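Local coordinates for PA14 domain-containing protein (Clostridium clariflavum, PDB 6QDI) that probably senses plant-biomass polysaccharides outside the cell through its tandem calcium-binding PA14 domains, as part of a membrane-bound anti-sigma factor, at residues A[62-67]-A[128-133]; A[70-73]-A[78-81]; A[262-267]-A[271-276]; A[10-15]-A[111-116]; A[215-220]-A[282-287]. All blocks are in the same frame, centred on the assembly; numbering follows the deposited sequence.

Interaction 1. Residues A[62-67]-A[128-133]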
# COMPACT_ATOMS: atom_id res chain seq x y z
N THR A 62 -27.91 5.30 -10.14
CA THR A 62 -26.64 5.66 -10.75
C THR A 62 -25.67 6.07 -9.67
O THR A 62 -26.05 6.83 -8.77
CB THR A 62 -26.80 6.82 -11.74
OG1 THR A 62 -27.75 6.44 -12.74
CG2 THR A 62 -25.49 7.15 -12.43
N PHE A 63 -24.45 5.50 -9.72
CA PHE A 63 -23.35 5.91 -8.86
C PHE A 63 -22.36 6.72 -9.68
O PHE A 63 -22.05 6.31 -10.82
CB PHE A 63 -22.67 4.69 -8.20
CG PHE A 63 -23.58 4.03 -7.19
CD1 PHE A 63 -24.51 3.05 -7.57
CD2 PHE A 63 -23.57 4.42 -5.88
CE1 PHE A 63 -25.39 2.52 -6.65
CE2 PHE A 63 -24.41 3.87 -4.96
CZ PHE A 63 -25.32 2.91 -5.33
N TYR A 64 -21.91 7.84 -9.13
CA TYR A 64 -20.99 8.72 -9.79
C TYR A 64 -19.71 8.77 -8.96
O TYR A 64 -19.77 8.97 -7.74
CB TYR A 64 -21.53 10.15 -9.89
CG TYR A 64 -22.93 10.28 -10.44
CD1 TYR A 64 -24.04 10.03 -9.64
CD2 TYR A 64 -23.15 10.68 -11.74
CE1 TYR A 64 -25.33 10.18 -10.13
CE2 TYR A 64 -24.45 10.84 -12.24
CZ TYR A 64 -25.51 10.54 -11.45
OH TYR A 64 -26.78 10.71 -11.97
N ILE A 65 -18.58 8.68 -9.64
CA ILE A 65 -17.30 8.86 -9.02
C ILE A 65 -16.53 9.98 -9.69
O ILE A 65 -16.44 10.04 -10.91
CB ILE A 65 -16.53 7.54 -9.00
CG1 ILE A 65 -17.20 6.60 -7.97
CG2 ILE A 65 -15.09 7.76 -8.56
CD1 ILE A 65 -16.59 5.27 -7.64
N SER A 66 -15.96 10.85 -8.85
CA SER A 66 -14.90 11.79 -9.22
C SER A 66 -13.63 11.25 -8.59
O SER A 66 -13.65 10.92 -7.39
CB SER A 66 -15.23 13.19 -8.67
OG SER A 66 -16.51 13.62 -9.07
N ARG A 67 -12.54 11.14 -9.36
CA ARG A 67 -11.37 10.41 -8.88
C ARG A 67 -10.08 11.02 -9.39
O ARG A 67 -9.94 11.39 -10.56
CB ARG A 67 -11.42 8.94 -9.31
CG ARG A 67 -11.35 8.75 -10.83
CD ARG A 67 -11.48 7.34 -11.31
NE ARG A 67 -11.32 7.24 -12.74
CZ ARG A 67 -10.18 7.07 -13.38
NH1 ARG A 67 -10.19 6.93 -14.70
NH2 ARG A 67 -9.02 6.99 -12.71
N THR A 128 -34.19 9.93 -5.95
CA THR A 128 -33.02 10.40 -5.19
C THR A 128 -32.32 11.49 -5.98
O THR A 128 -31.67 11.20 -7.01
CB THR A 128 -32.01 9.27 -4.94
OG1 THR A 128 -32.69 8.16 -4.35
CG2 THR A 128 -30.87 9.72 -4.03
N VAL A 129 -32.44 12.74 -5.53
CA VAL A 129 -31.71 13.82 -6.16
C VAL A 129 -30.21 13.54 -5.99
O VAL A 129 -29.75 13.12 -4.93
CB VAL A 129 -32.11 15.17 -5.53
CG1 VAL A 129 -31.25 16.30 -6.07
CG2 VAL A 129 -33.60 15.45 -5.79
N ARG A 130 -29.46 13.82 -7.04
CA ARG A 130 -28.03 13.53 -7.02
C ARG A 130 -27.39 14.17 -5.81
O ARG A 130 -27.56 15.36 -5.53
CB ARG A 130 -27.37 14.03 -8.24
CG ARG A 130 -25.87 13.83 -8.25
CD ARG A 130 -25.26 14.16 -9.57
NE ARG A 130 -23.80 14.07 -9.50
CZ ARG A 130 -22.99 14.04 -10.55
NH1 ARG A 130 -23.45 14.10 -11.79
NH2 ARG A 130 -21.69 13.96 -10.36
N SER A 131 -26.62 13.37 -5.09
CA SER A 131 -26.02 13.79 -3.83
C SER A 131 -24.89 12.86 -3.47
O SER A 131 -24.85 11.71 -3.91
CB SER A 131 -27.07 13.73 -2.70
OG SER A 131 -27.55 12.42 -2.51
N ILE A 132 -23.99 13.31 -2.60
CA ILE A 132 -23.06 12.43 -1.94
C ILE A 132 -23.88 11.33 -1.27
O ILE A 132 -24.90 11.57 -0.64
CB ILE A 132 -22.23 13.22 -0.90
CG1 ILE A 132 -21.30 14.20 -1.63
CG2 ILE A 132 -21.43 12.26 0.00
CD1 ILE A 132 -20.20 13.49 -2.37
N VAL A 133 -23.41 10.09 -1.36
CA VAL A 133 -24.11 9.00 -0.68
C VAL A 133 -24.00 9.28 0.82
O VAL A 133 -22.89 9.43 1.34
CB VAL A 133 -23.53 7.61 -1.00
CG1 VAL A 133 -24.33 6.58 -0.23
CG2 VAL A 133 -23.62 7.33 -2.48
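On one sheet of the first PA14 domain, Arg-130 reaches back across the face to lay its guanidinium on the ring of Tyr-64. Strands 59-68 and 131-132 flank strand 117-125, so this is a contact between next-but-one strands that only side chains bridge. The planes of ring and guanidinium lie 16° apart, and Arg-130 CZ sits 3.8 Å from the ring centroid, a cation-pi stack displaced toward the CG-CD2 side; the closest pair is Arg-130 NH1 to Tyr-64 CD2 at 3.4 Å. The arginine runs out straight from CG to NE, which also brings CD over the same face, 4.1 Å from the centroid, as a CH-pi contact. Thr-62 CG2 lies against the other face, so the ring is sandwiched. Glu-122 of the intervening strand forms a salt bridge with Arg-130 NH2, and Ser-124 hydrogen-bonds Tyr-64 OH; both anchors should limit sliding of the stack. On the interior side, Phe-63 CE2 meets Val-133 CG2 at 4.3 Å. The corner at Arg-130 thus packs back over the outer side of the sheet, while Phe-63 and Val-133 meet on its buried side, within the beta sandwich of the PA14 fold.

Interaction 2. Residues A[70-73]-A[78-81]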
# COMPACT_ATOMS: atom_id res chain seq x y z
N GLY A 70 -6.99 6.13 -9.39
CA GLY A 70 -7.85 5.02 -9.79
C GLY A 70 -8.94 4.68 -8.79
O GLY A 70 -8.78 4.87 -7.59
N VAL A 71 -10.05 4.13 -9.30
CA VAL A 71 -11.14 3.62 -8.48
C VAL A 71 -11.70 2.34 -9.07
O VAL A 71 -11.82 2.21 -10.31
CB VAL A 71 -12.27 4.66 -8.32
CG1 VAL A 71 -13.61 4.05 -7.87
CG2 VAL A 71 -11.83 5.80 -7.43
N ARG A 72 -12.11 1.43 -8.19
CA ARG A 72 -13.02 0.34 -8.51
C ARG A 72 -14.15 0.40 -7.50
O ARG A 72 -13.92 0.49 -6.31
CB ARG A 72 -12.33 -1.04 -8.46
CG ARG A 72 -11.35 -1.26 -9.61
CD ARG A 72 -10.97 -2.69 -9.84
NE ARG A 72 -10.12 -2.89 -11.03
CZ ARG A 72 -8.82 -3.19 -11.02
NH1 ARG A 72 -8.13 -3.25 -9.84
NH2 ARG A 72 -8.18 -3.38 -12.19
N LEU A 73 -15.40 0.27 -8.00
CA LEU A 73 -16.60 0.26 -7.15
C LEU A 73 -17.43 -0.97 -7.40
O LEU A 73 -17.84 -1.19 -8.54
CB LEU A 73 -17.46 1.48 -7.39
CG LEU A 73 -18.80 1.54 -6.61
CD1 LEU A 73 -18.58 1.70 -5.13
CD2 LEU A 73 -19.67 2.66 -7.14
N LYS A 78 -21.17 -6.59 -7.56
CA LYS A 78 -21.03 -6.40 -8.97
C LYS A 78 -20.08 -5.20 -9.16
O LYS A 78 -20.33 -4.11 -8.60
CB LYS A 78 -22.36 -6.12 -9.63
CG LYS A 78 -22.23 -5.95 -11.14
CD LYS A 78 -23.57 -5.83 -11.88
CE LYS A 78 -24.26 -7.15 -12.14
NZ LYS A 78 -23.52 -8.10 -13.04
N LEU A 79 -19.03 -5.37 -9.97
CA LEU A 79 -18.10 -4.28 -10.27
C LEU A 79 -18.76 -3.38 -11.30
O LEU A 79 -18.83 -3.71 -12.47
CB LEU A 79 -16.80 -4.89 -10.79
CG LEU A 79 -15.67 -3.94 -11.16
CD1 LEU A 79 -15.29 -3.01 -10.01
CD2 LEU A 79 -14.45 -4.73 -11.63
N ILE A 80 -19.21 -2.21 -10.87
CA ILE A 80 -19.97 -1.31 -11.74
C ILE A 80 -19.16 -0.12 -12.23
O ILE A 80 -19.56 0.49 -13.19
CB ILE A 80 -21.29 -0.84 -11.11
CG1 ILE A 80 -21.09 -0.01 -9.85
CG2 ILE A 80 -22.21 -2.03 -10.89
CD1 ILE A 80 -22.34 0.72 -9.40
N ILE A 81 -18.04 0.22 -11.57
CA ILE A 81 -17.11 1.20 -12.08
C ILE A 81 -15.71 0.58 -11.97
O ILE A 81 -15.26 0.30 -10.86
CB ILE A 81 -17.17 2.56 -11.32
CG1 ILE A 81 -18.54 3.20 -11.47
CG2 ILE A 81 -16.08 3.49 -11.83
CD1 ILE A 81 -18.76 4.45 -10.64
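Leu-73 swings its CG to the far side from the backbone N (chi1 176°), and Ile-81 sends CG1 away from its own carbonyl carbon (chi1 -62°); between them these rotations bring Leu-73 CD2 to 4.0 Å from Ile-81 CD1. Ile-80 takes a rarer course, with CG1 between the backbone N and the carbonyl carbon (chi1 63°), which runs its chain alongside that of Leu-73 in the same direction and places Ile-80 CD1 4.0 Å from the same Leu-73 CD2. One leucine methyl is thus shared by two successive isoleucines.

The backbone explains how two neighbours can point to one side. Leu-73 N donates to Ile-81 O at 2.9 Å, in the plane of that carbonyl, while Leu-73 O accepts from Ile-80 N at 2.9 Å and, more weakly, from Ile-81 N at 3.3 Å. Two consecutive N-H groups on one carbonyl define a classic beta bulge in the hairpin of strands 71-75 and 78-83, where Leu-73 and Ile-81 form an antiparallel hydrogen-bonded pair. The extra residue puts Ile-80 as well as Ile-81 on the face that packs onto Phe-63 and Ile-65 of strand 59-68, across the sandwich.

The other face of the hairpin carries Leu-79 and Arg-72. Leu-79 folds its CD1 back over the backbone of Leu-73, 3.5 Å from Leu-73 O, and against Arg-72 CB at 3.9 Å. Beyond this apolar stem, Arg-72 NE forms a salt bridge with Asp-82. Ile-81 O, which already accepts from Leu-73 N, also has Arg-72 CA at 3.2 Å in a CA-H...O contact.

Interaction 3. Residues A[262-267]-A[271-276]. With CA (calcium ion), chain E.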
# COMPACT_ATOMS: atom_id res chain seq x y z
N LEU A 262 20.46 -3.67 2.14
CA LEU A 262 19.59 -3.81 0.97
C LEU A 262 19.68 -2.50 0.22
O LEU A 262 19.34 -1.43 0.75
CB LEU A 262 18.17 -4.15 1.39
CG LEU A 262 17.14 -4.22 0.28
CD1 LEU A 262 17.43 -5.26 -0.73
CD2 LEU A 262 15.77 -4.43 0.88
N LEU A 263 20.15 -2.57 -1.02
CA LEU A 263 20.27 -1.40 -1.90
C LEU A 263 19.20 -1.51 -2.97
O LEU A 263 18.94 -2.59 -3.48
CB LEU A 263 21.65 -1.36 -2.58
CG LEU A 263 22.91 -1.28 -1.70
CD1 LEU A 263 22.71 -0.46 -0.44
CD2 LEU A 263 23.46 -2.64 -1.29
N TYR A 264 18.59 -0.38 -3.29
CA TYR A 264 17.46 -0.33 -4.21
C TYR A 264 17.55 0.88 -5.10
O TYR A 264 17.97 1.94 -4.64
CB TYR A 264 16.15 -0.28 -3.36
CG TYR A 264 15.00 0.13 -4.24
CD1 TYR A 264 14.47 -0.74 -5.20
CD2 TYR A 264 14.58 1.43 -4.25
CE1 TYR A 264 13.57 -0.29 -6.13
CE2 TYR A 264 13.70 1.88 -5.20
CZ TYR A 264 13.20 1.01 -6.15
OH TYR A 264 12.31 1.51 -7.10
N ARG A 265 17.09 0.76 -6.36
CA ARG A 265 16.98 1.92 -7.21
C ARG A 265 15.78 1.84 -8.14
O ARG A 265 15.38 0.75 -8.60
CB ARG A 265 18.24 2.10 -8.06
CG ARG A 265 18.42 1.05 -9.11
CD ARG A 265 19.81 0.84 -9.57
NE ARG A 265 20.49 2.03 -9.97
CZ ARG A 265 21.56 2.03 -10.76
NH1 ARG A 265 21.99 0.91 -11.31
NH2 ARG A 265 22.16 3.17 -11.03
N ASN A 266 15.26 3.03 -8.43
CA ASN A 266 14.37 3.23 -9.58
C ASN A 266 15.18 4.05 -10.58
O ASN A 266 15.75 5.08 -10.22
CB ASN A 266 13.11 4.00 -9.19
CG ASN A 266 12.06 3.99 -10.30
OD1 ASN A 266 12.25 3.36 -11.34
ND2 ASN A 266 10.95 4.68 -10.09
N THR A 267 15.19 3.61 -11.83
CA THR A 267 15.87 4.33 -12.90
C THR A 267 14.91 4.93 -13.93
O THR A 267 15.36 5.55 -14.88
CB THR A 267 16.94 3.47 -13.60
OG1 THR A 267 16.32 2.34 -14.22
CG2 THR A 267 18.04 3.03 -12.64
N GLY A 271 8.34 2.36 -9.43
CA GLY A 271 9.32 1.87 -8.45
C GLY A 271 8.64 1.10 -7.35
O GLY A 271 7.58 1.51 -6.84
N SER A 272 9.27 -0.01 -6.96
CA SER A 272 8.72 -0.87 -5.90
C SER A 272 9.84 -1.78 -5.40
O SER A 272 10.79 -2.08 -6.14
CB SER A 272 7.52 -1.69 -6.41
OG SER A 272 7.89 -2.49 -7.53
N ILE A 273 9.72 -2.19 -4.14
CA ILE A 273 10.69 -3.09 -3.55
C ILE A 273 10.04 -3.73 -2.32
O ILE A 273 9.47 -3.03 -1.48
CB ILE A 273 12.03 -2.38 -3.21
CG1 ILE A 273 12.99 -3.26 -2.48
CG2 ILE A 273 11.84 -1.15 -2.36
CD1 ILE A 273 13.82 -4.12 -3.30
N ARG A 274 10.18 -5.04 -2.21
CA ARG A 274 9.72 -5.77 -1.04
C ARG A 274 10.81 -6.75 -0.62
O ARG A 274 11.44 -7.43 -1.45
CB ARG A 274 8.47 -6.55 -1.35
CG ARG A 274 7.39 -5.76 -2.04
NE ARG A 274 5.87 -4.37 -3.19
CZ ARG A 274 4.56 -4.31 -3.04
NH1 ARG A 274 3.99 -4.09 -1.85
NH2 ARG A 274 3.75 -4.28 -4.12
N LEU A 275 11.00 -6.83 0.70
CA LEU A 275 11.88 -7.84 1.33
C LEU A 275 10.97 -8.84 2.06
O LEU A 275 10.29 -8.49 3.02
CB LEU A 275 12.88 -7.21 2.29
CG LEU A 275 13.79 -8.20 3.01
CD1 LEU A 275 14.72 -8.93 2.06
CD2 LEU A 275 14.58 -7.52 4.11
N GLU A 276 10.99 -10.08 1.56
CA GLU A 276 10.19 -11.16 2.12
C GLU A 276 11.07 -12.31 2.55
O GLU A 276 12.26 -12.40 2.17
CB GLU A 276 9.21 -11.67 1.06
CG GLU A 276 8.14 -10.66 0.62
CD GLU A 276 7.24 -11.26 -0.46
OE1 GLU A 276 7.79 -11.63 -1.51
OE2 GLU A 276 6.04 -11.48 -0.20
CA CA E . 11.39 1.55 -12.71
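Tyr-264 crosses from strand 257-266 toward strand 271-279, and its atoms meet a succession of partners on the way. CB leaves the backbone toward the facing strand, a chi1 of 165° turns CG away from N, and the ring slides past Ile-273, which runs in the opposite direction. CG and CD1 meet the branch of the isoleucine first: CD1 is 3.6 Å from Ile-273 CB, and Ile-273 CG2 sits over the ring face, 4.0 Å from the centroid and 17° off its normal, a CH-pi contact. One atom further, CE1 comes to 3.3 Å from Ser-272 O. At the tip, OH closes on Gly-271 CA at 3.3 Å, an approach that the lack of a side chain there permits. The same OH is hydrogen-bonded to the backbone O of Asp-221, whose OD1 is a calcium ligand, and is therefore a second-shell contact to that residue.

The strands belong to opposing sheets, and they converge toward the turn that joins them. At the wide end, Leu-262 CD2 only reaches Leu-275 CB at 4.3 Å; at the narrow end, Asn-266 ND2 approaches Gly-271 N to 3.6 Å, although the amide has its strongest polar partner in Leu-269 of the joining loop. Asn-266 OD1 binds the calcium ion at 2.4 Å, together with Asp-221, Asp-222, Gly-268 and Ala-270. An aspartate pair, an asparagine and loop carbonyls gathered round calcium at the mouth of a beta sandwich are characteristic of the ligand site of PA14 lectins, consistent with sugar binding here.

Interaction 4. Residues A[10-15]-A[111-116]. With CA (calcium ion), chain D; CA (calcium ion), chain G.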
# COMPACT_ATOMS: atom_id res chain seq x y z
N ASP A 10 -0.11 2.33 2.67
CA ASP A 10 1.01 3.22 2.42
C ASP A 10 1.53 3.17 0.99
O ASP A 10 2.42 3.92 0.66
CB ASP A 10 2.19 2.92 3.37
CG ASP A 10 2.67 4.11 4.21
OD1 ASP A 10 2.11 5.17 4.19
OD2 ASP A 10 3.57 3.89 5.10
N ASN A 11 1.03 2.26 0.17
CA ASN A 11 1.47 2.09 -1.22
C ASN A 11 0.31 2.34 -2.18
O ASN A 11 -0.86 2.45 -1.76
CB ASN A 11 2.01 0.66 -1.41
CG ASN A 11 3.23 0.42 -0.58
OD1 ASN A 11 4.09 1.29 -0.46
ND2 ASN A 11 3.37 -0.80 -0.09
N ILE A 12 0.58 2.36 -3.48
CA ILE A 12 -0.48 2.59 -4.50
C ILE A 12 -1.39 1.39 -4.72
O ILE A 12 -2.40 1.54 -5.39
CB ILE A 12 0.09 3.01 -5.86
CG1 ILE A 12 0.94 1.94 -6.52
CG2 ILE A 12 0.87 4.33 -5.72
CD1 ILE A 12 1.06 2.10 -8.01
N ASP A 13 -1.04 0.23 -4.18
CA ASP A 13 -1.62 -1.06 -4.61
C ASP A 13 -2.25 -1.81 -3.45
O ASP A 13 -2.26 -3.05 -3.46
CB ASP A 13 -0.53 -1.90 -5.28
CG ASP A 13 0.60 -2.30 -4.34
OD1 ASP A 13 0.67 -1.71 -3.22
OD2 ASP A 13 1.39 -3.17 -4.73
N LEU A 14 -2.77 -1.10 -2.46
CA LEU A 14 -3.53 -1.76 -1.38
C LEU A 14 -2.64 -2.74 -0.62
O LEU A 14 -3.10 -3.80 -0.15
CB LEU A 14 -4.83 -2.38 -1.89
CG LEU A 14 -5.74 -1.41 -2.65
CD1 LEU A 14 -6.75 -2.20 -3.46
CD2 LEU A 14 -6.39 -0.42 -1.72
N THR A 15 -1.37 -2.37 -0.46
CA THR A 15 -0.44 -3.09 0.37
C THR A 15 0.17 -2.13 1.40
O THR A 15 0.25 -0.93 1.20
CB THR A 15 0.65 -3.79 -0.42
OG1 THR A 15 1.53 -2.84 -1.01
CG2 THR A 15 0.09 -4.76 -1.43
N PHE A 111 -6.74 4.65 -5.41
CA PHE A 111 -5.34 5.00 -5.23
C PHE A 111 -5.00 6.38 -5.69
O PHE A 111 -5.59 6.90 -6.65
CB PHE A 111 -4.38 3.95 -5.85
CG PHE A 111 -4.27 3.97 -7.36
CD1 PHE A 111 -3.33 4.77 -8.01
CD2 PHE A 111 -5.06 3.15 -8.15
CE1 PHE A 111 -3.19 4.76 -9.38
CE2 PHE A 111 -4.90 3.13 -9.53
CZ PHE A 111 -3.99 3.93 -10.16
N ASN A 112 -3.96 6.94 -5.07
CA ASN A 112 -3.27 8.14 -5.54
C ASN A 112 -1.87 7.75 -5.94
O ASN A 112 -1.14 7.16 -5.15
CB ASN A 112 -3.23 9.24 -4.51
CG ASN A 112 -2.75 10.55 -5.12
OD1 ASN A 112 -2.86 10.71 -6.32
ND2 ASN A 112 -2.23 11.48 -4.31
N ASN A 113 -1.48 8.10 -7.17
CA ASN A 113 -0.14 7.85 -7.70
C ASN A 113 0.47 9.20 -8.12
O ASN A 113 0.54 9.50 -9.32
CB ASN A 113 -0.21 6.89 -8.86
CG ASN A 113 1.16 6.52 -9.40
OD1 ASN A 113 2.19 6.80 -8.85
ND2 ASN A 113 1.14 5.84 -10.50
N THR A 114 0.91 9.96 -7.12
CA THR A 114 1.49 11.32 -7.19
C THR A 114 0.44 12.40 -7.39
O THR A 114 -0.68 12.17 -7.89
CB THR A 114 2.61 11.50 -8.24
OG1 THR A 114 2.09 11.61 -9.57
CG2 THR A 114 3.63 10.39 -8.14
N GLY A 115 0.81 13.60 -7.00
CA GLY A 115 -0.02 14.77 -7.19
C GLY A 115 -1.24 14.77 -6.30
O GLY A 115 -1.28 14.15 -5.24
N ASN A 116 -2.23 15.52 -6.74
CA ASN A 116 -3.48 15.63 -6.03
C ASN A 116 -4.10 14.24 -5.85
O ASN A 116 -3.96 13.36 -6.71
CB ASN A 116 -4.46 16.50 -6.84
CG ASN A 116 -5.56 17.16 -5.99
OD1 ASN A 116 -5.71 16.91 -4.79
ND2 ASN A 116 -6.35 18.00 -6.66
CA CA D . -2.94 11.96 -8.31
CA CA G . 3.57 5.89 -0.06
O HOH W 1 2.41 6.70 1.85
O HOH W 2 4.57 3.95 -1.20
O HOH W 3 5.11 5.00 1.67
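The irregular loop 10-15 draws up beside the end of strand 104-113, with the CA atoms of Ile-12 and Phe-111 5.5 Å apart, and it is a backbone oxygen, Ile-12 O, that comes closest, 3.2 Å from Phe-111 CB. The isoleucine side chain covers the next two residues: its CG2 methyl rests 3.5 Å from Asn-112 O and touches the CB of Asn-113. Phe-111 carries its ring past the loop, with Asn-113 CB in the plane at one edge.

Each segment serves its own calcium ion. Asn-112 OD1 binds one at 2.4 Å, joined by the backbone oxygens of Thr-114 and Asn-116 and by Asp-68 and Asn-69; Asn-112 ND2 fixes the amide's rotation by an almost straight hydrogen bond (173°) to Gly-115 O at 3.0 Å. The other ion takes Asp-10 O at 2.4 Å and three waters, with Asp-42 and Ser-44 among the other ligands; one water donates to Asp-10 OD1 and another to Asn-11 OD1. Within the loop, Thr-15 OG1 receives Asn-11 ND2 and donates to Asp-13 OD1 at 2.6 Å.

Strand 104-113 lies between strand 44-53, where Tyr-45 pairs with Asn-112, and strand 71-75, next to which Gly-70 hydrogen-bonds through its backbone to Phe-111. Loop 10-15 faces the second PA14 domain, bonding through Ile-12 to Asn-182 of strand 180-184 and through Asp-13 to Arg-274 of strand 271-279.

Interaction 5. Residues A[215-220]-A[282-287]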
# COMPACT_ATOMS: atom_id res chain seq x y z
N VAL A 215 14.65 -18.65 3.44
CA VAL A 215 14.97 -18.08 2.12
C VAL A 215 14.48 -16.63 2.14
O VAL A 215 13.38 -16.37 2.57
CB VAL A 215 14.26 -18.88 0.99
CG1 VAL A 215 14.43 -18.18 -0.35
CG2 VAL A 215 14.85 -20.29 0.92
N PHE A 216 15.32 -15.73 1.63
CA PHE A 216 14.92 -14.33 1.45
C PHE A 216 14.59 -14.06 -0.01
O PHE A 216 15.29 -14.54 -0.92
CB PHE A 216 16.03 -13.39 1.91
CG PHE A 216 16.33 -13.53 3.35
CD1 PHE A 216 15.61 -12.81 4.28
CD2 PHE A 216 17.34 -14.33 3.80
CE1 PHE A 216 15.87 -12.90 5.64
CE2 PHE A 216 17.60 -14.45 5.15
CZ PHE A 216 16.85 -13.74 6.08
N TYR A 217 13.53 -13.30 -0.22
CA TYR A 217 13.06 -12.90 -1.55
C TYR A 217 13.09 -11.39 -1.63
O TYR A 217 12.55 -10.69 -0.76
CB TYR A 217 11.65 -13.37 -1.81
CG TYR A 217 11.44 -14.87 -1.76
CD1 TYR A 217 11.27 -15.57 -0.59
CD2 TYR A 217 11.41 -15.58 -2.95
CE1 TYR A 217 11.09 -16.96 -0.62
CE2 TYR A 217 11.21 -16.94 -2.97
CZ TYR A 217 11.06 -17.62 -1.79
OH TYR A 217 10.88 -18.99 -1.75
N VAL A 218 13.66 -10.88 -2.71
CA VAL A 218 13.62 -9.44 -2.98
C VAL A 218 12.90 -9.26 -4.30
O VAL A 218 13.36 -9.75 -5.35
CB VAL A 218 15.02 -8.84 -3.06
CG1 VAL A 218 14.98 -7.38 -3.42
CG2 VAL A 218 15.71 -9.01 -1.73
N SER A 219 11.77 -8.56 -4.27
CA SER A 219 11.03 -8.21 -5.49
C SER A 219 11.27 -6.73 -5.75
O SER A 219 11.13 -5.94 -4.85
CB SER A 219 9.56 -8.47 -5.28
OG SER A 219 9.30 -9.81 -4.97
N TYR A 220 11.66 -6.37 -6.96
CA TYR A 220 12.16 -5.02 -7.24
C TYR A 220 11.72 -4.52 -8.60
O TYR A 220 11.57 -5.31 -9.56
CB TYR A 220 13.72 -4.97 -7.15
CG TYR A 220 14.41 -5.97 -8.04
CD1 TYR A 220 14.67 -7.26 -7.62
CD2 TYR A 220 14.78 -5.67 -9.37
CE1 TYR A 220 15.23 -8.21 -8.47
CE2 TYR A 220 15.37 -6.62 -10.18
CZ TYR A 220 15.56 -7.89 -9.75
OH TYR A 220 16.12 -8.88 -10.53
N ILE A 282 6.61 -20.06 8.58
CA ILE A 282 6.51 -18.74 7.99
C ILE A 282 6.35 -18.97 6.49
O ILE A 282 7.31 -19.30 5.77
CB ILE A 282 7.76 -17.87 8.27
CG1 ILE A 282 8.00 -17.70 9.76
CG2 ILE A 282 7.62 -16.51 7.57
CD1 ILE A 282 9.36 -17.14 10.07
N GLU A 283 5.14 -18.74 6.00
CA GLU A 283 4.87 -18.73 4.56
C GLU A 283 5.51 -17.46 3.96
O GLU A 283 5.70 -16.49 4.67
CB GLU A 283 3.35 -18.71 4.30
CG GLU A 283 2.47 -19.70 5.05
CD GLU A 283 2.72 -21.10 4.62
OE1 GLU A 283 3.01 -21.32 3.43
OE2 GLU A 283 2.62 -21.99 5.48
N ARG A 284 5.83 -17.48 2.67
CA ARG A 284 6.45 -16.32 2.04
C ARG A 284 5.66 -15.06 2.35
O ARG A 284 4.47 -14.96 2.07
CB ARG A 284 6.55 -16.52 0.53
CG ARG A 284 7.22 -15.36 -0.16
CD ARG A 284 7.47 -15.62 -1.62
NE ARG A 284 7.81 -14.37 -2.30
CZ ARG A 284 8.06 -14.29 -3.60
NH1 ARG A 284 8.06 -15.39 -4.37
NH2 ARG A 284 8.36 -13.11 -4.13
N SER A 285 6.36 -14.07 2.93
CA SER A 285 5.69 -12.92 3.52
C SER A 285 6.73 -11.85 3.83
O SER A 285 7.91 -12.14 3.95
CB SER A 285 4.95 -13.32 4.81
OG SER A 285 5.80 -14.01 5.71
N VAL A 286 6.27 -10.60 3.94
CA VAL A 286 7.16 -9.48 4.23
C VAL A 286 7.85 -9.74 5.55
O VAL A 286 7.20 -10.11 6.56
CB VAL A 286 6.28 -8.20 4.27
CG1 VAL A 286 7.01 -7.02 4.86
CG2 VAL A 286 5.74 -7.88 2.88
N VAL A 287 9.16 -9.52 5.57
CA VAL A 287 9.88 -9.65 6.83
C VAL A 287 9.35 -8.60 7.80
O VAL A 287 9.32 -7.42 7.47
CB VAL A 287 11.40 -9.49 6.63
CG1 VAL A 287 12.13 -9.67 7.96
CG2 VAL A 287 11.93 -10.49 5.62
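Stacking dominates the contact between Arg-284 and Tyr-217. The guanidinium lies on the tyrosine ring with the planes only 8° apart and the centres separated by 4.2 Å, and it is shifted off the ring centre, so that Arg-284 NH1 and CZ both come to 3.6 Å from Tyr-217 CD2. The cation-pi geometry is correspondingly off-centre, at 32° from the normal.

A CH-pi contact fills the middle of the ring instead: Arg-284 CD stands almost directly above the centroid, at 3.8 Å. It gets there because the arginine is fully stretched, from a chi1 of -178° onward, and lies across the ring.

In the fold, strands 212-220 and 285-286 flank strand 271-279 within one sheet of the second PA14 beta sandwich, and Arg-284 marks the corner at which the chain turns between strands 282-283 and 285-286. The same pairing of corner arginine and strand tyrosine occurs at Arg-130 and Tyr-64 of the first domain.

Polar contacts surround the stack. Ser-219 OG approaches the edge of the guanidinium, near its plane, 3.5 Å from Arg-284 NH2, although its hydrogen bond is with Thr-244. The charge of Arg-284 is met by Glu-276 of the intervening strand, in a salt bridge through NE, and Glu-278, two residues further along that strand, takes the hydrogen bond of Tyr-217 OH. At the corner itself, Ser-285 OG donates to Glu-283 O at 2.7 Å, bracing the turn.

In the fold
From the N terminus, interaction 4 opens first, at residues 10-15, and interaction 1 opens at 62-67. Interaction 2, a hairpin contact at 70-81, lies within both spans. Interaction 4 then closes at 111-116, before interaction 1 closes at 128-133, so these two cross. Interaction 1 packs on interaction 2 across the sandwich, through Phe-63 and Ile-65, while interaction 2 meets interaction 4 within one sheet, Gly-70 O to Phe-111 N. In the second domain, interaction 5 spans 215-287 and encloses interaction 3, which joins the two sheets of that domain and whose strand 271-279 lies in the sheet of interaction 5. The domains join where Arg-274 of interaction 3 forms a salt bridge with Asp-13 of interaction 4.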